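Stringent starvation protein A homolog (Haemophilus influenzae, PDB 3LYK) probably forms an equimolar complex with the RNA polymerase holoenzyme, though not with the core enzyme, and is built on the glutathione S-transferase fold. Local coordinates at residues Tyr17-Lys22 against Leu160-Lys165; Pro83-Gln86 against Ser91-Lys94; Tyr107-Lys112 against Lys126-Glu131. All blocks are in the same frame, centred on the assembly; numbering follows the deposited sequence.

After strand 3-11 the chain forms helix 16-27 of the thioredoxin-like domain, whose residues 17-22 meet residues far along the sequence. Contact 2 closes first, fastening the interdomain loop, at 83-86, to 91-94 of helix 89-115. Contact 3 follows in series within the helical domain, pairing 107-112 of that same helix with 126-131 of helix 118-134. Contact 1 closes last, when 160-165 of helix 152-165 meets 17-22; it joins the thioredoxin-like domain to the all-helical C-terminal domain, and both others are nested in its loop. Contacts 1 and 3 touch, with Gln20 NE2 3.0 Å from Tyr107 OH, a probable hydrogen bond, whereas contact 2 lies about 20 Å from contact 1, centre to centre.

Contact 1 of 3, residues Tyr17-Lys22 against Leu160-Lys165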
loop_
_atom_site.group_PDB
_atom_site.type_symbol
_atom_site.label_atom_id
_atom_site.label_comp_id
_atom_site.label_asym_id
_atom_site.label_seq_id
_atom_site.Cartn_x
_atom_site.Cartn_y
_atom_site.Cartn_z
ATOM N N TYR B 17 4.244 -12.498 -4.746
ATOM C CA TYR B 17 3.212 -11.971 -3.844
ATOM C C TYR B 17 2.473 -13.101 -3.152
ATOM O O TYR B 17 2.154 -12.982 -1.967
ATOM C CB TYR B 17 2.216 -11.031 -4.579
ATOM C CG TYR B 17 2.967 -9.896 -5.266
ATOM C CD1 TYR B 17 3.570 -8.887 -4.496
ATOM C CD2 TYR B 17 3.114 -9.858 -6.668
ATOM C CE1 TYR B 17 4.297 -7.865 -5.095
ATOM C CE2 TYR B 17 3.836 -8.818 -7.289
ATOM C CZ TYR B 17 4.421 -7.825 -6.477
ATOM O OH TYR B 17 5.167 -6.799 -7.014
ATOM N N CYS B 18 2.225 -14.207 -3.866
ATOM C CA CYS B 18 1.579 -15.369 -3.245
ATOM C C CYS B 18 2.566 -15.957 -2.236
ATOM O O CYS B 18 2.191 -16.335 -1.122
ATOM C CB CYS B 18 1.172 -16.413 -4.305
ATOM S SG CYS B 18 -0.198 -15.715 -5.330
ATOM N N HIS B 19 3.832 -15.965 -2.607
ATOM C CA HIS B 19 4.842 -16.495 -1.691
ATOM C C HIS B 19 4.911 -15.686 -0.358
ATOM O O HIS B 19 4.925 -16.264 0.733
ATOM C CB HIS B 19 6.197 -16.603 -2.396
ATOM C CG HIS B 19 7.200 -17.396 -1.619
ATOM N ND1 HIS B 19 8.513 -17.533 -2.014
ATOM C CD2 HIS B 19 7.077 -18.090 -0.454
ATOM C CE1 HIS B 19 9.163 -18.259 -1.118
ATOM N NE2 HIS B 19 8.312 -18.604 -0.160
ATOM N N GLN B 20 4.915 -14.347 -0.451
ATOM C CA GLN B 20 4.876 -13.510 0.749
ATOM C C GLN B 20 3.733 -13.928 1.706
ATOM O O GLN B 20 3.940 -14.069 2.921
ATOM C CB GLN B 20 4.635 -12.024 0.386
ATOM C CG GLN B 20 5.680 -11.372 -0.502
ATOM C CD GLN B 20 5.252 -9.943 -0.879
ATOM O OE1 GLN B 20 4.064 -9.621 -0.904
ATOM N NE2 GLN B 20 6.204 -9.121 -1.207
ATOM N N VAL B 21 2.532 -14.060 1.146
ATOM C CA VAL B 21 1.358 -14.367 1.923
ATOM C C VAL B 21 1.449 -15.777 2.564
ATOM O O VAL B 21 1.128 -15.960 3.772
ATOM C CB VAL B 21 0.049 -14.218 1.073
ATOM C CG1 VAL B 21 -1.189 -14.704 1.865
ATOM C CG2 VAL B 21 -0.176 -12.721 0.704
ATOM N N LYS B 22 1.946 -16.752 1.801
ATOM C CA LYS B 22 2.111 -18.125 2.397
ATOM C C LYS B 22 3.083 -18.134 3.533
ATOM O O LYS B 22 2.904 -18.861 4.456
ATOM C CB LYS B 22 2.545 -19.179 1.368
ATOM C CG LYS B 22 1.533 -19.399 0.256
ATOM C CD LYS B 22 2.215 -20.310 -0.792
ATOM C CE LYS B 22 1.229 -20.834 -1.779
ATOM N NZ LYS B 22 2.005 -21.504 -2.866
ATOM N N LEU B 160 12.430 -12.908 -2.598
ATOM C CA LEU B 160 13.250 -12.350 -3.673
ATOM C C LEU B 160 14.606 -13.069 -3.777
ATOM O O LEU B 160 15.058 -13.376 -4.874
ATOM C CB LEU B 160 13.464 -10.853 -3.477
ATOM C CG LEU B 160 14.431 -10.234 -4.488
ATOM C CD1 LEU B 160 13.903 -8.920 -4.961
ATOM C CD2 LEU B 160 15.787 -10.058 -3.807
ATOM N N LEU B 161 15.239 -13.319 -2.632
ATOM C CA LEU B 161 16.490 -14.068 -2.570
ATOM C C LEU B 161 16.302 -15.536 -3.025
ATOM O O LEU B 161 17.147 -16.080 -3.715
ATOM C CB LEU B 161 17.056 -14.002 -1.173
ATOM C CG LEU B 161 17.482 -12.579 -0.777
ATOM C CD1 LEU B 161 17.961 -12.565 0.637
ATOM C CD2 LEU B 161 18.628 -12.009 -1.702
ATOM N N TRP B 162 15.170 -16.129 -2.651
ATOM C CA TRP B 162 14.792 -17.429 -3.068
ATOM C C TRP B 162 14.728 -17.506 -4.593
ATOM O O TRP B 162 15.281 -18.438 -5.186
ATOM C CB TRP B 162 13.448 -17.791 -2.475
ATOM C CG TRP B 162 12.991 -19.186 -2.802
ATOM C CD1 TRP B 162 11.907 -19.550 -3.599
ATOM C CD2 TRP B 162 13.546 -20.413 -2.301
ATOM N NE1 TRP B 162 11.766 -20.917 -3.592
ATOM C CE2 TRP B 162 12.759 -21.475 -2.825
ATOM C CE3 TRP B 162 14.648 -20.719 -1.484
ATOM C CZ2 TRP B 162 13.038 -22.843 -2.557
ATOM C CZ3 TRP B 162 14.916 -22.079 -1.206
ATOM C CH2 TRP B 162 14.101 -23.118 -1.746
ATOM N N LYS B 163 14.083 -16.531 -5.228
ATOM C CA LYS B 163 14.014 -16.528 -6.679
ATOM C C LYS B 163 15.369 -16.321 -7.322
ATOM O O LYS B 163 15.668 -16.988 -8.329
ATOM C CB LYS B 163 13.005 -15.525 -7.215
ATOM C CG LYS B 163 11.579 -16.064 -7.121
ATOM C CD LYS B 163 10.599 -15.091 -7.727
ATOM C CE LYS B 163 9.197 -15.607 -7.661
ATOM N NZ LYS B 163 8.922 -16.586 -8.751
ATOM N N LEU B 164 16.176 -15.420 -6.759
ATOM C CA LEU B 164 17.508 -15.173 -7.296
ATOM C C LEU B 164 18.368 -16.447 -7.202
ATOM O O LEU B 164 19.003 -16.822 -8.183
ATOM C CB LEU B 164 18.229 -14.027 -6.564
ATOM C CG LEU B 164 17.699 -12.612 -6.842
ATOM C CD1 LEU B 164 18.478 -11.621 -6.014
ATOM C CD2 LEU B 164 17.799 -12.304 -8.349
ATOM N N LYS B 165 18.391 -17.091 -6.028
ATOM C CA LYS B 165 19.095 -18.369 -5.896
ATOM C C LYS B 165 18.729 -19.332 -7.066
ATOM O O LYS B 165 19.617 -19.878 -7.694
ATOM C CB LYS B 165 18.858 -19.036 -4.537
ATOM C CG LYS B 165 19.799 -20.237 -4.249
ATOM C CD LYS B 165 19.612 -20.810 -2.827
ATOM C CE LYS B 165 20.609 -21.959 -2.537
ATOM N NZ LYS B 165 20.262 -23.202 -3.323
#
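The imidazole of His19 turns its edge toward the face of the Trp162 indole in an offset edge-to-face pair. The evidence is a 72° angle between the planes and a separation of 5.5 Å between the centroids of the His19 ring and the five-membered ring of Trp162. The nearest atoms are His19 CE1 and Trp162 CD1, 3.9 Å apart, so the touch falls at the pyrrole side of the indole. Around the indole stand further rings: Phe187 meets it edge-to-face and His166 at about 55°. Phe192 meets the imidazole at a similar tilt, and Val196 packs on both His19 and Trp162.

Both side chains reach out from their helices in the same way, CG lying opposite the backbone N (chi1 -168° in His19, -177° in Trp162), and they cross at about a right angle. This brings together helix 16-27 of the thioredoxin-like N-terminal domain and helix 152-165 of the all-helical C-terminal domain, the two halves of the glutathione S-transferase fold. The interface here is slight, 74 Å² summed over both sides.

His19 NE2 is hydrogen-bonded to Ser195 OG, which would restrain the rotation of the ring.

Contact 2 of 3, residues Pro83-Gln86 against Ser91-Lys94; sequences PLMQ and SRAK
Arg92 wraps its side chain around the carbonyl of Gln86. Its CB leaves the helix with CG beside the backbone N, and CG comes within 3.2 Å of Gln86 O. CD lies equally close to that oxygen, so two methylenes already border it before the polar head arrives. At chi3 (54°) the chain bends, and this turn carries the guanidinium back over the loop. NE points to another partner, Glu77 of the second subunit, with which it makes a salt bridge. NH1 completes the curl: it donates to Gln86 O at 3.1 Å, with an N-H...O angle of 171°. The oxygen lies in the guanidinium plane and the donor sits nearly along the C=O axis, at 178°, giving a straight N-H...O bond that meets the carbonyl head-on. NH2 lies farther from the oxygen, close to the like-charged Arg96 NH2.

The loop 83-86 follows the N-terminal domain of the glutathione S-transferase fold and leads into helix 89-115, the first long helix of the C-terminal domain. Arg92 therefore ties the linker between the domains to the first turn of this helix while also reaching the partner subunit of the dimer.

Selenomethionine Met85 crosses the arginine at about a right angle. Its CB is 3.7 Å from Arg92 NH1, and its bent chain brings CE over one face of the guanidinium. Farther out, the extended Gln86 side chain runs alongside Ser91, where Gln86 CD lies 3.6 Å from Ser91 CB. Gln86 OE1 and Ser91 OG are also 3.6 Å apart, a packing distance.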
loop_
_atom_site.group_PDB
_atom_site.type_symbol
_atom_site.label_atom_id
_atom_site.label_comp_id
_atom_site.label_asym_id
_atom_site.label_seq_id
_atom_site.Cartn_x
_atom_site.Cartn_y
_atom_site.Cartn_z
ATOM N N PRO B 83 4.468 -11.761 16.588
ATOM C CA PRO B 83 4.308 -10.445 15.943
ATOM C C PRO B 83 5.255 -10.310 14.736
ATOM O O PRO B 83 6.450 -10.617 14.828
ATOM C CB PRO B 83 4.642 -9.426 17.076
ATOM C CG PRO B 83 5.468 -10.276 18.146
ATOM C CD PRO B 83 4.942 -11.704 17.996
ATOM N N LEU B 84 4.725 -9.903 13.590
ATOM C CA LEU B 84 5.581 -9.682 12.426
ATOM C C LEU B 84 5.810 -8.181 12.155
ATOM O O LEU B 84 6.450 -7.790 11.169
ATOM C CB LEU B 84 4.972 -10.397 11.207
ATOM C CG LEU B 84 4.791 -11.921 11.370
ATOM C CD1 LEU B 84 4.203 -12.544 10.098
ATOM C CD2 LEU B 84 6.168 -12.564 11.649
HETATM N N MSE B 85 5.269 -7.335 13.027
HETATM C CA MSE B 85 5.577 -5.865 13.006
HETATM C C MSE B 85 5.858 -5.428 14.408
HETATM O O MSE B 85 5.430 -6.075 15.358
HETATM C CB MSE B 85 4.339 -5.125 12.550
HETATM C CG MSE B 85 3.972 -5.563 11.202
HETATM SE SE MSE B 85 4.681 -4.271 9.954
HETATM C CE MSE B 85 2.856 -3.675 10.016
ATOM N N GLN B 86 6.538 -4.317 14.569
ATOM C CA GLN B 86 6.729 -3.849 15.935
ATOM C C GLN B 86 5.504 -3.150 16.394
ATOM O O GLN B 86 4.517 -3.033 15.680
ATOM C CB GLN B 86 7.895 -2.906 16.002
ATOM C CG GLN B 86 8.973 -3.378 15.110
ATOM C CD GLN B 86 10.307 -2.953 15.589
ATOM O OE1 GLN B 86 10.489 -2.619 16.759
ATOM N NE2 GLN B 86 11.262 -2.955 14.693
ATOM N N SER B 91 8.798 2.756 14.236
ATOM C CA SER B 91 9.320 1.478 13.680
ATOM C C SER B 91 8.406 0.933 12.628
ATOM O O SER B 91 8.878 0.402 11.613
ATOM C CB SER B 91 9.360 0.391 14.752
ATOM O OG SER B 91 10.259 0.782 15.736
ATOM N N ARG B 92 7.095 0.993 12.907
ATOM C CA ARG B 92 6.109 0.493 11.939
ATOM C C ARG B 92 6.181 1.262 10.626
ATOM O O ARG B 92 6.132 0.665 9.534
ATOM C CB ARG B 92 4.705 0.484 12.537
ATOM C CG ARG B 92 4.620 -0.464 13.763
ATOM C CD ARG B 92 3.304 -0.263 14.531
ATOM N NE ARG B 92 2.117 -0.396 13.691
ATOM C CZ ARG B 92 1.480 -1.546 13.455
ATOM N NH1 ARG B 92 1.958 -2.693 13.938
ATOM N NH2 ARG B 92 0.377 -1.553 12.709
ATOM N N ALA B 93 6.357 2.595 10.724
ATOM C CA ALA B 93 6.427 3.417 9.510
ATOM C C ALA B 93 7.724 3.119 8.745
ATOM O O ALA B 93 7.718 3.018 7.537
ATOM C CB ALA B 93 6.366 4.934 9.864
ATOM N N LYS B 94 8.838 3.008 9.448
ATOM C CA LYS B 94 10.098 2.666 8.747
ATOM C C LYS B 94 10.008 1.321 8.039
ATOM O O LYS B 94 10.436 1.210 6.911
ATOM C CB LYS B 94 11.305 2.722 9.671
ATOM C CG LYS B 94 11.413 4.105 10.275
ATOM C CD LYS B 94 12.794 4.689 10.202
ATOM C CE LYS B 94 13.309 4.833 11.583
ATOM N NZ LYS B 94 12.710 3.671 12.256
#

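Contact 3 of 3, residues Tyr107-Lys112 against Lys126-Glu131; sequences YPTLAK and KQLKEE
Thr109 lays its methyl against Leu128: CG2 is 3.7 Å from Leu128 CG, and the two side chains slide past each other in opposite directions. The threonine's torsion explains which branch does the touching. With chi1 at -50°, OG1 lies beside the backbone N and makes a weak hydrogen bond to the carbonyl of Asp105, one turn earlier in the helix. CG2 is therefore anti to the backbone N, beside the carbonyl carbon, and is the branch that faces Leu128.

Leu128 goes on past Thr109 to the backbone of the next residue. Its CD1 lies 3.6 Å from Leu110 N and 4.0 Å from Leu110 CB, so one branch of the leucine rests against the surface of the helix itself. Both leucines are buried, and both also pack on Leu164 of helix 152-165.

At the border, Gln127 crosses Thr109 at about a right angle and brings OE1 to 3.9 Å from Thr109 CG2, a van der Waals approach to a methyl. The other end of the amide is held within its own helix: Gln127 NE2 donates to Glu131 OE2 at 3.1 Å with an N-H...O angle of 160°. OE2 is met on its syn side, somewhat out of the carboxylate plane, and a weaker bond reaches Glu131 OE1; the pair would limit how the amide turns.

The segment axes approach to 10.0 Å and run broadly antiparallel, at 142°. Helices 89-115 and 118-134, successive and joined by a short turn, thus form the helical hairpin that opens the all-helical C-terminal domain of the glutathione S-transferase fold.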
loop_
_atom_site.group_PDB
_atom_site.type_symbol
_atom_site.label_atom_id
_atom_site.label_comp_id
_atom_site.label_asym_id
_atom_site.label_seq_id
_atom_site.Cartn_x
_atom_site.Cartn_y
_atom_site.Cartn_z
ATOM N N TYR B 107 11.703 -5.431 -7.009
ATOM C CA TYR B 107 10.780 -6.344 -7.664
ATOM C C TYR B 107 10.679 -6.232 -9.199
ATOM O O TYR B 107 10.529 -7.277 -9.870
ATOM C CB TYR B 107 9.399 -6.334 -6.988
ATOM C CG TYR B 107 9.287 -7.167 -5.694
ATOM C CD1 TYR B 107 10.379 -7.352 -4.850
ATOM C CD2 TYR B 107 8.074 -7.775 -5.336
ATOM C CE1 TYR B 107 10.293 -8.111 -3.675
ATOM C CE2 TYR B 107 7.967 -8.529 -4.147
ATOM C CZ TYR B 107 9.093 -8.691 -3.332
ATOM O OH TYR B 107 9.006 -9.450 -2.181
ATOM N N PRO B 108 10.679 -4.984 -9.764
ATOM C CA PRO B 108 10.589 -4.924 -11.243
ATOM C C PRO B 108 11.828 -5.461 -11.933
ATOM O O PRO B 108 11.704 -6.039 -12.990
ATOM C CB PRO B 108 10.435 -3.413 -11.549
ATOM C CG PRO B 108 9.799 -2.838 -10.267
ATOM C CD PRO B 108 10.435 -3.653 -9.145
ATOM N N THR B 109 12.993 -5.268 -11.332
ATOM C CA THR B 109 14.247 -5.811 -11.838
ATOM C C THR B 109 14.215 -7.357 -11.804
ATOM O O THR B 109 14.610 -8.027 -12.771
ATOM C CB THR B 109 15.428 -5.272 -11.034
ATOM O OG1 THR B 109 15.312 -3.860 -10.944
ATOM C CG2 THR B 109 16.805 -5.618 -11.691
ATOM N N LEU B 110 13.695 -7.915 -10.714
ATOM C CA LEU B 110 13.495 -9.358 -10.623
ATOM C C LEU B 110 12.576 -9.847 -11.716
ATOM O O LEU B 110 12.866 -10.852 -12.341
ATOM C CB LEU B 110 12.964 -9.776 -9.225
ATOM C CG LEU B 110 12.718 -11.272 -9.000
ATOM C CD1 LEU B 110 14.031 -12.079 -9.165
ATOM C CD2 LEU B 110 12.024 -11.527 -7.632
ATOM N N ALA B 111 11.468 -9.144 -11.962
ATOM C CA ALA B 111 10.558 -9.544 -13.037
ATOM C C ALA B 111 11.235 -9.511 -14.439
ATOM O O ALA B 111 10.976 -10.367 -15.281
ATOM C CB ALA B 111 9.317 -8.695 -13.043
ATOM N N LYS B 112 12.059 -8.496 -14.668
ATOM C CA LYS B 112 12.859 -8.356 -15.898
ATOM C C LYS B 112 13.778 -9.589 -16.011
ATOM O O LYS B 112 13.904 -10.199 -17.091
ATOM C CB LYS B 112 13.691 -7.072 -15.779
ATOM C CG LYS B 112 14.244 -6.466 -17.067
ATOM C CD LYS B 112 15.135 -5.237 -16.756
ATOM C CE LYS B 112 16.447 -5.242 -17.552
ATOM N NZ LYS B 112 17.518 -4.533 -16.766
ATOM N N LYS B 126 22.786 -8.958 -12.886
ATOM C CA LYS B 126 23.981 -8.262 -12.416
ATOM C C LYS B 126 23.612 -7.063 -11.551
ATOM O O LYS B 126 24.248 -6.812 -10.519
ATOM C CB LYS B 126 24.872 -7.811 -13.581
ATOM C CG LYS B 126 26.273 -7.325 -13.126
ATOM C CD LYS B 126 27.349 -7.639 -14.179
ATOM C CE LYS B 126 27.238 -6.706 -15.405
ATOM N NZ LYS B 126 28.012 -5.464 -15.149
ATOM N N GLN B 127 22.584 -6.333 -11.970
ATOM C CA GLN B 127 22.122 -5.185 -11.212
ATOM C C GLN B 127 21.620 -5.582 -9.806
ATOM O O GLN B 127 21.998 -4.956 -8.813
ATOM C CB GLN B 127 21.049 -4.413 -11.994
ATOM C CG GLN B 127 20.922 -2.930 -11.549
ATOM C CD GLN B 127 19.495 -2.363 -11.708
ATOM O OE1 GLN B 127 18.870 -2.506 -12.755
ATOM N NE2 GLN B 127 18.990 -1.715 -10.661
ATOM N N LEU B 128 20.781 -6.618 -9.724
ATOM C CA LEU B 128 20.271 -7.088 -8.409
ATOM C C LEU B 128 21.382 -7.588 -7.512
ATOM O O LEU B 128 21.425 -7.284 -6.322
ATOM C CB LEU B 128 19.214 -8.179 -8.581
ATOM C CG LEU B 128 17.807 -7.641 -8.808
ATOM C CD1 LEU B 128 16.874 -8.767 -9.161
ATOM C CD2 LEU B 128 17.292 -6.857 -7.586
ATOM N N LYS B 129 22.290 -8.348 -8.117
ATOM C CA LYS B 129 23.497 -8.824 -7.453
ATOM C C LYS B 129 24.344 -7.683 -6.860
ATOM O O LYS B 129 24.694 -7.718 -5.671
ATOM C CB LYS B 129 24.320 -9.680 -8.424
ATOM C CG LYS B 129 25.396 -10.509 -7.765
ATOM C CD LYS B 129 25.963 -11.524 -8.718
ATOM C CE LYS B 129 26.808 -12.492 -7.946
ATOM N NZ LYS B 129 27.227 -13.598 -8.838
ATOM N N GLU B 130 24.653 -6.668 -7.668
ATOM C CA GLU B 130 25.424 -5.526 -7.163
ATOM C C GLU B 130 24.697 -4.848 -5.990
ATOM O O GLU B 130 25.284 -4.638 -4.919
ATOM C CB GLU B 130 25.682 -4.497 -8.255
ATOM C CG GLU B 130 26.725 -4.883 -9.296
ATOM C CD GLU B 130 26.868 -3.822 -10.404
ATOM O OE1 GLU B 130 27.977 -3.244 -10.540
ATOM O OE2 GLU B 130 25.866 -3.559 -11.129
ATOM N N GLU B 131 23.415 -4.535 -6.194
ATOM C CA GLU B 131 22.612 -3.868 -5.165
ATOM C C GLU B 131 22.522 -4.617 -3.841
ATOM O O GLU B 131 22.688 -4.023 -2.775
ATOM C CB GLU B 131 21.226 -3.543 -5.697
ATOM C CG GLU B 131 21.136 -2.113 -6.203
ATOM C CD GLU B 131 20.168 -1.943 -7.356
ATOM O OE1 GLU B 131 19.370 -2.878 -7.650
ATOM O OE2 GLU B 131 20.211 -0.859 -7.975
#